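Local structure of inorganic pyrophosphatase (Helicobacter pylori, 2BQY) at residues 70-75 with 106-111. The protein catalyses the magnesium-dependent hydrolysis of inorganic pyrophosphate to two phosphate ions and works as a homohexamer. Numbering follows the deposited sequence.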
ATOM      1  N   ALA A  70      20.491  -7.986 -13.859  1.00 42.93           N
ATOM      2  CA  ALA A  70      19.928  -6.901 -14.652  1.00 42.17           C
ATOM      3  C   ALA A  70      18.816  -6.157 -13.916  1.00 40.75           C
ATOM      4  O   ALA A  70      17.969  -6.766 -13.257  1.00 39.00           O
ATOM      5  CB  ALA A  70      19.393  -7.442 -15.957  1.00 44.11           C
ATOM      6  N   LEU A  71      18.844  -4.833 -14.018  1.00 39.46           N
ATOM      7  CA  LEU A  71      17.824  -4.009 -13.399  1.00 40.09           C
ATOM      8  C   LEU A  71      16.804  -3.617 -14.457  1.00 41.17           C
ATOM      9  O   LEU A  71      17.164  -3.116 -15.518  1.00 41.32           O
ATOM     10  CB  LEU A  71      18.438  -2.748 -12.793  1.00 39.81           C
ATOM     11  CG  LEU A  71      19.302  -2.889 -11.537  1.00 41.88           C
ATOM     12  CD1 LEU A  71      20.659  -3.497 -11.869  1.00 43.17           C
ATOM     13  CD2 LEU A  71      19.503  -1.520 -10.938  1.00 44.81           C
ATOM     14  N   VAL A  72      15.528  -3.864 -14.172  1.00 42.31           N
ATOM     15  CA  VAL A  72      14.450  -3.521 -15.097  1.00 39.40           C
ATOM     16  C   VAL A  72      13.729  -2.261 -14.627  1.00 38.35           C
ATOM     17  O   VAL A  72      12.952  -2.278 -13.689  1.00 32.73           O
ATOM     18  CB  VAL A  72      13.439  -4.686 -15.236  1.00 42.47           C
ATOM     19  CG1 VAL A  72      12.362  -4.327 -16.248  1.00 40.02           C
ATOM     20  CG2 VAL A  72      14.165  -5.945 -15.654  1.00 41.30           C
ATOM     21  N   LEU A  73      14.012  -1.151 -15.290  1.00 37.29           N
ATOM     22  CA  LEU A  73      13.414   0.124 -14.944  1.00 39.53           C
ATOM     23  C   LEU A  73      12.024   0.315 -15.532  1.00 41.30           C
ATOM     24  O   LEU A  73      11.761  -0.043 -16.679  1.00 43.09           O
ATOM     25  CB  LEU A  73      14.330   1.265 -15.403  1.00 39.83           C
ATOM     26  CG  LEU A  73      15.620   1.514 -14.609  1.00 41.54           C
ATOM     27  CD1 LEU A  73      16.505   0.278 -14.633  1.00 42.33           C
ATOM     28  CD2 LEU A  73      16.355   2.692 -15.200  1.00 39.49           C
ATOM     29  N   SER A  74      11.134   0.881 -14.721  1.00 42.34           N
ATOM     30  CA  SER A  74       9.755   1.155 -15.120  1.00 42.05           C
ATOM     31  C   SER A  74       9.054   1.860 -13.983  1.00 42.27           C
ATOM     32  O   SER A  74       9.601   1.936 -12.889  1.00 40.00           O
ATOM     33  CB  SER A  74       8.999  -0.130 -15.461  1.00 43.16           C
ATOM     34  OG  SER A  74       8.780  -0.921 -14.319  1.00 42.26           O
ATOM     35  N   ASP A  75       7.856   2.383 -14.236  1.00 42.24           N
ATOM     36  CA  ASP A  75       7.111   3.087 -13.196  1.00 42.53           C
ATOM     37  C   ASP A  75       6.455   2.133 -12.206  1.00 41.70           C
ATOM     38  O   ASP A  75       6.207   2.504 -11.054  1.00 43.74           O
ATOM     39  CB  ASP A  75       6.036   4.003 -13.806  1.00 42.88           C
ATOM     40  CG  ASP A  75       6.630   5.156 -14.606  1.00 43.68           C
ATOM     41  OD1 ASP A  75       7.859   5.379 -14.522  1.00 40.09           O
ATOM     42  OD2 ASP A  75       5.859   5.849 -15.309  1.00 44.61           O
ATOM     43  N   ALA A 106      18.111  -2.392 -18.023  1.00 43.51           N
ATOM     44  CA  ALA A 106      17.121  -2.695 -19.057  1.00 42.69           C
ATOM     45  C   ALA A 106      15.754  -2.070 -18.816  1.00 41.88           C
ATOM     46  O   ALA A 106      15.478  -1.548 -17.739  1.00 39.12           O
ATOM     47  CB  ALA A 106      16.970  -4.198 -19.195  1.00 38.54           C
ATOM     48  N   LEU A 107      14.919  -2.131 -19.847  1.00 41.86           N
ATOM     49  CA  LEU A 107      13.561  -1.604 -19.827  1.00 42.08           C
ATOM     50  C   LEU A 107      12.656  -2.637 -20.466  1.00 42.36           C
ATOM     51  O   LEU A 107      13.052  -3.296 -21.417  1.00 43.69           O
ATOM     52  CB  LEU A 107      13.467  -0.300 -20.625  1.00 39.08           C
ATOM     53  CG  LEU A 107      14.032   0.988 -20.027  1.00 40.45           C
ATOM     54  CD1 LEU A 107      14.008   2.079 -21.065  1.00 42.86           C
ATOM     55  CD2 LEU A 107      13.205   1.397 -18.827  1.00 40.60           C
ATOM     56  N   PRO A 108      11.429  -2.790 -19.955  1.00 42.73           N
ATOM     57  CA  PRO A 108      10.518  -3.781 -20.537  1.00 41.84           C
ATOM     58  C   PRO A 108      10.236  -3.445 -21.995  1.00 42.04           C
ATOM     59  O   PRO A 108      10.140  -2.277 -22.355  1.00 43.09           O
ATOM     60  CB  PRO A 108       9.283  -3.685 -19.643  1.00 42.31           C
ATOM     61  CG  PRO A 108       9.301  -2.253 -19.229  1.00 44.27           C
ATOM     62  CD  PRO A 108      10.745  -2.000 -18.915  1.00 41.62           C
ATOM     63  N   ILE A 109      10.117  -4.461 -22.845  1.00 42.16           N
ATOM     64  CA  ILE A 109       9.868  -4.208 -24.261  1.00 42.57           C
ATOM     65  C   ILE A 109       8.554  -3.449 -24.428  1.00 44.00           C
ATOM     66  O   ILE A 109       7.637  -3.620 -23.643  1.00 46.27           O
ATOM     67  CB  ILE A 109       9.812  -5.526 -25.072  1.00 41.95           C
ATOM     68  CG1 ILE A 109       8.634  -6.389 -24.602  1.00 42.66           C
ATOM     69  CG2 ILE A 109      11.128  -6.289 -24.900  1.00 39.28           C
ATOM     70  CD1 ILE A 109       8.381  -7.589 -25.474  1.00 40.45           C
ATOM     71  N   ASP A 110       8.467  -2.610 -25.452  1.00 43.91           N
ATOM     72  CA  ASP A 110       7.274  -1.803 -25.698  1.00 43.39           C
ATOM     73  C   ASP A 110       5.926  -2.521 -25.791  1.00 43.45           C
ATOM     74  O   ASP A 110       4.920  -1.988 -25.340  1.00 42.68           O
ATOM     75  CB  ASP A 110       7.478  -0.957 -26.957  1.00 44.62           C
ATOM     76  CG  ASP A 110       8.540   0.101 -26.776  1.00 45.13           C
ATOM     77  OD1 ASP A 110       8.905   0.393 -25.621  1.00 49.76           O
ATOM     78  OD2 ASP A 110       9.002   0.661 -27.792  1.00 47.84           O
ATOM     79  N   LYS A 111       5.882  -3.719 -26.364  1.00 44.34           N
ATOM     80  CA  LYS A 111       4.593  -4.411 -26.461  1.00 47.72           C
ATOM     81  C   LYS A 111       4.083  -4.741 -25.047  1.00 49.40           C
ATOM     82  O   LYS A 111       2.928  -5.168 -24.866  1.00 52.05           O
ATOM     83  CB  LYS A 111       4.699  -5.703 -27.295  1.00 43.96           C
ATOM     84  CG  LYS A 111       4.996  -6.957 -26.502  1.00 46.31           C
ATOM     85  CD  LYS A 111       4.817  -8.204 -27.363  1.00 47.15           C
ATOM     86  CE  LYS A 111       3.342  -8.372 -27.768  1.00 49.07           C
ATOM     87  NZ  LYS A 111       3.079  -9.763 -28.303  1.00 48.73           N
TER
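Ala106 is clasped through its backbone by the residues flanking Val72, its partner in the parallel bridge that joins strands 70-72 and 106-108. Ala106 N donates to Leu71 O (2.8 Å), nearly in line with that carbonyl. Ala106 O accepts from Leu73 N (2.9 Å), and the N-H...O angle is 163° in both bonds. Val72 CA makes an additional CA-H...O contact with Ala106 O at 3.5 Å. The axes of the two short strands are inclined by 41°, and past the bridge the chains part.

Apolar packing continues the contact on both faces. On the face shared by Val72 and Ala106, Val72 CG1, set anti to its own N (chi1 -178°), lies 3.9 Å from Pro108 CD, the two side chains crossing at a slant. On the other face Leu107 CD2 approaches Leu73 CB at 3.6 Å. Leu107 CD2 (3.0 Å) and Pro108 CD (3.1 Å) also press tightly on Leu73 O. Leu71 and Leu73 also pack against Ile133 of helix 127-139, while Ala106 and Pro108 touch strand 82-96. This buried parallel pairing within an otherwise largely antiparallel, curled sheet belongs to the beta-barrel core of the soluble family I pyrophosphatases.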